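2OG-Fe dioxygenase family protein (PDB 3PL0) is uncharacterised but probably acts as a dioxygenase of the iron- and 2-oxoglutarate-dependent type, built on a cupin-like double-stranded beta-helix. Local coordinates at residues F177-T188 and R200-L210. Numbering follows the deposited sequence.
Sequences FIGRQGVRGGET and RFTLEQPWTVL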
ATOM      1  N   PHE A 177       1.373  -4.310  -5.623  1.00 23.85           N
ATOM      2  CA  PHE A 177       2.425  -5.335  -5.656  1.00 24.77           C
ATOM      3  C   PHE A 177       3.427  -4.949  -6.704  1.00 26.12           C
ATOM      4  O   PHE A 177       3.065  -4.736  -7.864  1.00 27.95           O
ATOM      5  CB  PHE A 177       1.872  -6.707  -5.965  1.00 26.07           C
ATOM      6  CG  PHE A 177       2.917  -7.755  -6.043  1.00 23.23           C
ATOM      7  CD1 PHE A 177       3.523  -8.219  -4.884  1.00 26.23           C
ATOM      8  CD2 PHE A 177       3.282  -8.301  -7.259  1.00 24.11           C
ATOM      9  CE1 PHE A 177       4.520  -9.173  -4.933  1.00 26.55           C
ATOM     10  CE2 PHE A 177       4.279  -9.265  -7.330  1.00 25.79           C
ATOM     11  CZ  PHE A 177       4.908  -9.697  -6.162  1.00 25.89           C
ATOM     12  N   ILE A 178       4.689  -4.807  -6.297  1.00 24.06           N
ATOM     13  CA  ILE A 178       5.719  -4.284  -7.187  1.00 24.84           C
ATOM     14  C   ILE A 178       6.556  -5.443  -7.755  1.00 27.64           C
ATOM     15  O   ILE A 178       6.830  -5.469  -8.938  1.00 25.46           O
ATOM     16  CB  ILE A 178       6.575  -3.308  -6.457  1.00 25.94           C
ATOM     17  CG1 ILE A 178       5.707  -2.105  -6.006  1.00 26.22           C
ATOM     18  CG2 ILE A 178       7.821  -2.894  -7.254  1.00 29.41           C
ATOM     19  CD1 ILE A 178       5.242  -1.187  -7.158  1.00 26.83           C
ATOM     20  N   GLY A 179       6.939  -6.374  -6.905  1.00 24.97           N
ATOM     21  CA  GLY A 179       7.587  -7.595  -7.368  1.00 26.43           C
ATOM     22  C   GLY A 179       8.035  -8.471  -6.236  1.00 27.44           C
ATOM     23  O   GLY A 179       7.926  -8.096  -5.064  1.00 26.41           O
ATOM     24  N   ARG A 180       8.569  -9.644  -6.574  1.00 26.10           N
ATOM     25  CA  ARG A 180       9.174 -10.515  -5.599  1.00 28.17           C
ATOM     26  C   ARG A 180      10.128 -11.500  -6.285  1.00 31.76           C
ATOM     27  O   ARG A 180      10.002 -11.757  -7.477  1.00 27.48           O
ATOM     28  CB  ARG A 180       8.099 -11.285  -4.835  1.00 27.78           C
ATOM     29  CG  ARG A 180       7.462 -12.368  -5.664  1.00 30.76           C
ATOM     30  CD  ARG A 180       6.463 -13.140  -4.862  1.00 38.03           C
ATOM     31  NE  ARG A 180       5.858 -14.167  -5.703  1.00 47.19           N
ATOM     32  CZ  ARG A 180       5.219 -15.233  -5.244  1.00 43.70           C
ATOM     33  NH1 ARG A 180       5.124 -15.446  -3.938  1.00 42.17           N
ATOM     34  NH2 ARG A 180       4.716 -16.109  -6.104  1.00 49.82           N
ATOM     35  N   GLN A 181      11.093 -12.013  -5.518  1.00 31.86           N
ATOM     36  CA  GLN A 181      12.021 -13.012  -5.992  1.00 33.80           C
ATOM     37  C   GLN A 181      12.431 -13.872  -4.864  1.00 31.52           C
ATOM     38  O   GLN A 181      12.653 -13.386  -3.758  1.00 31.11           O
ATOM     39  CB  GLN A 181      13.336 -12.364  -6.383  1.00 36.11           C
ATOM     40  CG  GLN A 181      13.407 -11.699  -7.631  1.00 44.93           C
ATOM     41  CD  GLN A 181      14.778 -11.132  -7.785  1.00 51.02           C
ATOM     42  OE1 GLN A 181      15.772 -11.872  -7.893  1.00 59.73           O
ATOM     43  NE2 GLN A 181      14.863  -9.821  -7.746  1.00 48.72           N
ATOM     44  N   GLY A 182      12.663 -15.139  -5.171  1.00 31.83           N
ATOM     45  CA  GLY A 182      13.347 -16.029  -4.277  1.00 31.41           C
ATOM     46  C   GLY A 182      12.577 -16.354  -3.022  1.00 29.41           C
ATOM     47  O   GLY A 182      13.176 -16.813  -2.052  1.00 27.96           O
ATOM     48  N   VAL A 183      11.270 -16.106  -3.021  1.00 26.97           N
ATOM     49  CA  VAL A 183      10.464 -16.292  -1.807  1.00 27.45           C
ATOM     50  C   VAL A 183       9.139 -16.994  -2.066  1.00 31.31           C
ATOM     51  O   VAL A 183       8.577 -16.913  -3.162  1.00 30.52           O
ATOM     52  CB  VAL A 183      10.184 -14.940  -1.066  1.00 32.03           C
ATOM     53  CG1 VAL A 183      11.508 -14.248  -0.695  1.00 28.93           C
ATOM     54  CG2 VAL A 183       9.307 -13.999  -1.928  1.00 25.90           C
ATOM     55  N   ARG A 184       8.634 -17.678  -1.046  1.00 31.67           N
ATOM     56  CA  ARG A 184       7.207 -17.969  -0.987  1.00 33.91           C
ATOM     57  C   ARG A 184       6.639 -17.379   0.318  1.00 32.43           C
ATOM     58  O   ARG A 184       7.299 -16.588   0.999  1.00 32.24           O
ATOM     59  CB  ARG A 184       6.935 -19.462  -1.126  1.00 37.74           C
ATOM     60  CG  ARG A 184       7.466 -20.278  -0.003  1.00 44.32           C
ATOM     61  CD  ARG A 184       7.237 -21.800  -0.263  1.00 53.59           C
ATOM     62  NE  ARG A 184       8.330 -22.514   0.371  1.00 58.23           N
ATOM     63  CZ  ARG A 184       8.426 -22.763   1.677  1.00 63.35           C
ATOM     64  NH1 ARG A 184       7.456 -22.405   2.521  1.00 64.51           N
ATOM     65  NH2 ARG A 184       9.498 -23.405   2.138  1.00 68.84           N
ATOM     66  N   GLY A 185       5.395 -17.705   0.648  1.00 30.61           N
ATOM     67  CA  GLY A 185       4.717 -16.947   1.691  1.00 30.41           C
ATOM     68  C   GLY A 185       4.308 -15.586   1.137  1.00 24.58           C
ATOM     69  O   GLY A 185       4.138 -15.424  -0.065  1.00 27.47           O
ATOM     70  N   GLY A 186       4.176 -14.592   1.998  1.00 26.42           N
ATOM     71  CA  GLY A 186       3.686 -13.288   1.589  1.00 26.51           C
ATOM     72  C   GLY A 186       2.296 -13.353   0.976  1.00 24.26           C
ATOM     73  O   GLY A 186       2.012 -12.705  -0.001  1.00 27.49           O
ATOM     74  N   GLU A 187       1.448 -14.194   1.545  1.00 26.43           N
ATOM     75  CA  GLU A 187       0.082 -14.302   1.122  1.00 24.76           C
ATOM     76  C   GLU A 187      -0.686 -13.200   1.806  1.00 21.89           C
ATOM     77  O   GLU A 187      -0.517 -12.989   2.995  1.00 25.85           O
ATOM     78  CB  GLU A 187      -0.450 -15.641   1.608  1.00 25.03           C
ATOM     79  CG  GLU A 187      -1.876 -15.882   1.312  1.00 26.95           C
ATOM     80  CD  GLU A 187      -2.295 -17.246   1.815  1.00 34.20           C
ATOM     81  OE1 GLU A 187      -2.429 -17.426   3.063  1.00 28.33           O
ATOM     82  OE2 GLU A 187      -2.474 -18.125   0.927  1.00 31.23           O
ATOM     83  N   THR A 188      -1.542 -12.508   1.082  1.00 23.81           N
ATOM     84  CA  THR A 188      -2.398 -11.466   1.661  1.00 22.76           C
ATOM     85  C   THR A 188      -3.646 -12.111   2.221  1.00 21.62           C
ATOM     86  O   THR A 188      -4.199 -13.037   1.613  1.00 24.17           O
ATOM     87  CB  THR A 188      -2.872 -10.473   0.580  1.00 25.41           C
ATOM     88  OG1 THR A 188      -1.724  -9.953  -0.096  1.00 26.49           O
ATOM     89  CG2 THR A 188      -3.711  -9.305   1.181  1.00 24.24           C
ATOM     90  N   ARG A 200      -7.898 -15.241   1.359  1.00 23.99           N
ATOM     91  CA  ARG A 200      -6.459 -15.322   1.191  1.00 23.17           C
ATOM     92  C   ARG A 200      -6.090 -15.413  -0.274  1.00 24.45           C
ATOM     93  O   ARG A 200      -6.755 -16.067  -1.054  1.00 25.45           O
ATOM     94  CB  ARG A 200      -5.836 -16.519   1.893  1.00 26.02           C
ATOM     95  CG  ARG A 200      -6.203 -17.905   1.345  1.00 26.03           C
ATOM     96  CD  ARG A 200      -5.599 -18.936   2.236  1.00 27.20           C
ATOM     97  NE  ARG A 200      -5.868 -20.270   1.740  1.00 29.03           N
ATOM     98  CZ  ARG A 200      -4.964 -21.071   1.182  1.00 33.71           C
ATOM     99  NH1 ARG A 200      -3.696 -20.677   1.069  1.00 31.38           N
ATOM    100  NH2 ARG A 200      -5.330 -22.282   0.749  1.00 36.48           N
ATOM    101  N   PHE A 201      -5.053 -14.686  -0.661  1.00 22.99           N
ATOM    102  CA  PHE A 201      -4.582 -14.762  -2.028  1.00 24.90           C
ATOM    103  C   PHE A 201      -3.151 -14.220  -2.053  1.00 25.07           C
ATOM    104  O   PHE A 201      -2.762 -13.447  -1.204  1.00 23.68           O
ATOM    105  CB  PHE A 201      -5.488 -13.944  -2.956  1.00 26.04           C
ATOM    106  CG  PHE A 201      -5.706 -12.536  -2.510  1.00 21.34           C
ATOM    107  CD1 PHE A 201      -6.755 -12.223  -1.663  1.00 23.37           C
ATOM    108  CD2 PHE A 201      -4.868 -11.523  -2.925  1.00 28.47           C
ATOM    109  CE1 PHE A 201      -6.929 -10.927  -1.238  1.00 23.81           C
ATOM    110  CE2 PHE A 201      -5.041 -10.238  -2.529  1.00 28.83           C
ATOM    111  CZ  PHE A 201      -6.050  -9.923  -1.659  1.00 28.85           C
ATOM    112  N   THR A 202      -2.360 -14.649  -3.025  1.00 25.72           N
ATOM    113  CA  THR A 202      -0.981 -14.215  -3.121  1.00 29.43           C
ATOM    114  C   THR A 202      -0.827 -13.326  -4.324  1.00 29.30           C
ATOM    115  O   THR A 202      -1.107 -13.748  -5.445  1.00 31.88           O
ATOM    116  CB  THR A 202      -0.037 -15.408  -3.238  1.00 33.04           C
ATOM    117  OG1 THR A 202      -0.186 -16.233  -2.084  1.00 26.26           O
ATOM    118  CG2 THR A 202       1.400 -14.940  -3.339  1.00 27.71           C
ATOM    119  N   LEU A 203      -0.383 -12.100  -4.086  1.00 26.53           N
ATOM    120  CA  LEU A 203      -0.070 -11.187  -5.174  1.00 29.82           C
ATOM    121  C   LEU A 203       1.224 -11.645  -5.834  1.00 30.85           C
ATOM    122  O   LEU A 203       2.227 -11.827  -5.165  1.00 30.47           O
ATOM    123  CB  LEU A 203       0.054  -9.742  -4.655  1.00 29.56           C
ATOM    124  CG  LEU A 203      -1.225  -9.160  -4.016  1.00 27.60           C
ATOM    125  CD1 LEU A 203      -0.907  -7.908  -3.182  1.00 27.73           C
ATOM    126  CD2 LEU A 203      -2.301  -8.881  -5.000  1.00 31.10           C
ATOM    127  N   GLU A 204       1.173 -11.821  -7.152  1.00 29.14           N
ATOM    128  CA  GLU A 204       2.280 -12.351  -7.926  1.00 33.11           C
ATOM    129  C   GLU A 204       2.639 -11.555  -9.177  1.00 32.31           C
ATOM    130  O   GLU A 204       3.789 -11.626  -9.604  1.00 34.92           O
ATOM    131  CB  GLU A 204       1.982 -13.801  -8.345  1.00 35.87           C
ATOM    132  CG  GLU A 204       1.817 -14.740  -7.153  1.00 43.53           C
ATOM    133  CD  GLU A 204       1.598 -16.216  -7.538  1.00 55.96           C
ATOM    134  OE1 GLU A 204       0.930 -16.477  -8.560  1.00 49.71           O
ATOM    135  OE2 GLU A 204       2.077 -17.104  -6.780  1.00 62.32           O
ATOM    136  N   GLN A 205       1.698 -10.822  -9.781  1.00 27.87           N
ATOM    137  CA  GLN A 205       2.013 -10.080 -11.010  0.50 30.12           C
ATOM    138  C   GLN A 205       2.239  -8.617 -10.690  1.00 28.76           C
ATOM    139  O   GLN A 205       1.387  -7.965 -10.103  1.00 28.44           O
ATOM    140  CB  GLN A 205       0.913 -10.233 -12.061  0.50 29.44           C
ATOM    141  CG  GLN A 205       0.707 -11.666 -12.564  0.50 38.13           C
ATOM    142  CD  GLN A 205       1.998 -12.324 -13.016  0.50 40.89           C
ATOM    143  OE1 GLN A 205       2.271 -13.482 -12.674  0.50 42.35           O
ATOM    144  NE2 GLN A 205       2.810 -11.587 -13.769  0.50 33.60           N
ATOM    145  N   PRO A 206       3.403  -8.077 -11.078  1.00 28.35           N
ATOM    146  CA  PRO A 206       3.622  -6.679 -10.780  1.00 26.95           C
ATOM    147  C   PRO A 206       2.510  -5.788 -11.271  1.00 27.68           C
ATOM    148  O   PRO A 206       1.928  -6.045 -12.316  1.00 26.17           O
ATOM    149  CB  PRO A 206       4.918  -6.375 -11.504  1.00 28.95           C
ATOM    150  CG  PRO A 206       5.663  -7.658 -11.443  1.00 33.11           C
ATOM    151  CD  PRO A 206       4.621  -8.712 -11.623  1.00 33.26           C
ATOM    152  N   TRP A 207       2.213  -4.765 -10.480  1.00 27.09           N
ATOM    153  CA  TRP A 207       1.149  -3.799 -10.732  1.00 28.59           C
ATOM    154  C   TRP A 207      -0.233  -4.394 -10.519  1.00 26.97           C
ATOM    155  O   TRP A 207      -1.216  -3.812 -10.964  1.00 27.25           O
ATOM    156  CB  TRP A 207       1.296  -3.137 -12.121  1.00 33.13           C
ATOM    157  CG  TRP A 207       2.673  -2.689 -12.284  1.00 34.29           C
ATOM    158  CD1 TRP A 207       3.599  -3.185 -13.150  1.00 34.51           C
ATOM    159  CD2 TRP A 207       3.333  -1.723 -11.501  1.00 24.73           C
ATOM    160  NE1 TRP A 207       4.788  -2.557 -12.973  1.00 31.99           N
ATOM    161  CE2 TRP A 207       4.655  -1.651 -11.964  1.00 32.55           C
ATOM    162  CE3 TRP A 207       2.927  -0.838 -10.506  1.00 29.24           C
ATOM    163  CZ2 TRP A 207       5.564  -0.786 -11.429  1.00 30.53           C
ATOM    164  CZ3 TRP A 207       3.835   0.019  -9.983  1.00 35.45           C
ATOM    165  CH2 TRP A 207       5.131   0.046 -10.429  1.00 32.79           C
ATOM    166  N   THR A 208      -0.317  -5.524  -9.803  1.00 24.91           N
ATOM    167  CA  THR A 208      -1.570  -5.917  -9.238  1.00 24.48           C
ATOM    168  C   THR A 208      -1.803  -4.999  -8.031  1.00 25.95           C
ATOM    169  O   THR A 208      -0.882  -4.774  -7.239  1.00 24.60           O
ATOM    170  CB  THR A 208      -1.613  -7.412  -8.803  1.00 26.24           C
ATOM    171  OG1 THR A 208      -1.242  -8.252  -9.915  1.00 25.66           O
ATOM    172  CG2 THR A 208      -3.046  -7.758  -8.312  1.00 22.94           C
ATOM    173  N   VAL A 209      -3.015  -4.452  -7.918  1.00 24.10           N
ATOM    174  CA  VAL A 209      -3.375  -3.548  -6.820  1.00 22.63           C
ATOM    175  C   VAL A 209      -4.554  -4.013  -5.951  1.00 25.51           C
ATOM    176  O   VAL A 209      -5.607  -4.357  -6.438  1.00 26.13           O
ATOM    177  CB  VAL A 209      -3.613  -2.145  -7.344  1.00 26.76           C
ATOM    178  CG1 VAL A 209      -3.786  -1.201  -6.180  1.00 25.61           C
ATOM    179  CG2 VAL A 209      -2.424  -1.743  -8.217  1.00 21.61           C
ATOM    180  N   LEU A 210      -4.351  -3.996  -4.630  1.00 23.23           N
ATOM    181  CA  LEU A 210      -5.399  -4.279  -3.687  1.00 23.29           C
ATOM    182  C   LEU A 210      -5.909  -2.948  -3.171  1.00 22.84           C
ATOM    183  O   LEU A 210      -5.159  -2.215  -2.536  1.00 26.37           O
ATOM    184  CB  LEU A 210      -4.857  -5.115  -2.519  1.00 24.01           C
ATOM    185  CG  LEU A 210      -5.752  -5.353  -1.289  1.00 24.98           C
ATOM    186  CD1 LEU A 210      -6.998  -6.102  -1.712  1.00 17.94           C
ATOM    187  CD2 LEU A 210      -4.965  -6.111  -0.210  1.00 23.36           C
TER
HETATM  188  O   HOH W   1       5.989 -13.454  -8.657  1.00 46.11           O
HETATM  189  O   HOH W   2       2.004 -17.457  -1.056  1.00 52.44           O
HETATM  190  O   HOH W   3       3.144 -11.747  -2.673  1.00 24.27           O
HETATM  191  O   HOH W   4       0.343 -11.210  -1.490  1.00 24.95           O
HETATM  192  O   HOH W   5      -2.401 -17.756  -1.696  1.00 32.07           O
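Phe177 fills the bend where residues 200-210 pass between the two sheets of the double-stranded beta-helix. Its CB, CG and CD1 lie 3.8 Å from Leu203 CB, and CD2 meets Gln205 O at the ring edge. Farther out, CE1 runs under Leu203 O, CE2 reaches Glu204 O at 3.3 Å, and CZ lies 3.6 Å from Leu203 O. With CG anti to the backbone N (chi1 178°), the ring turns into these carbonyls; hydrogen bonds from Phe177 N to Thr208 O and Trp207 N to Phe177 O fix the backbone.

At the other end, Thr188 and Phe201 form an antiparallel hydrogen-bonded pair, Thr188 CB making CH-pi contact with the Phe201 ring. Glu187 OE2 uses its syn lone pair in a salt bridge to Arg200 NH1 (2.8 Å, planes 69° apart) and shares a water with Thr202 OG1; OE1 forms a salt bridge with Arg189 NE. Replacing this glutamate by alanine is likely to leave both arginines without their carboxylate and the water without one partner. Arg180 NH2 salt-bridges exposed Glu204 at OE2, planes 43° apart. The ring thus packs linker 203-205 onto strand 172-181, backbone bonds tie the linker's ends, and waters bridge Gly186 O to Leu203.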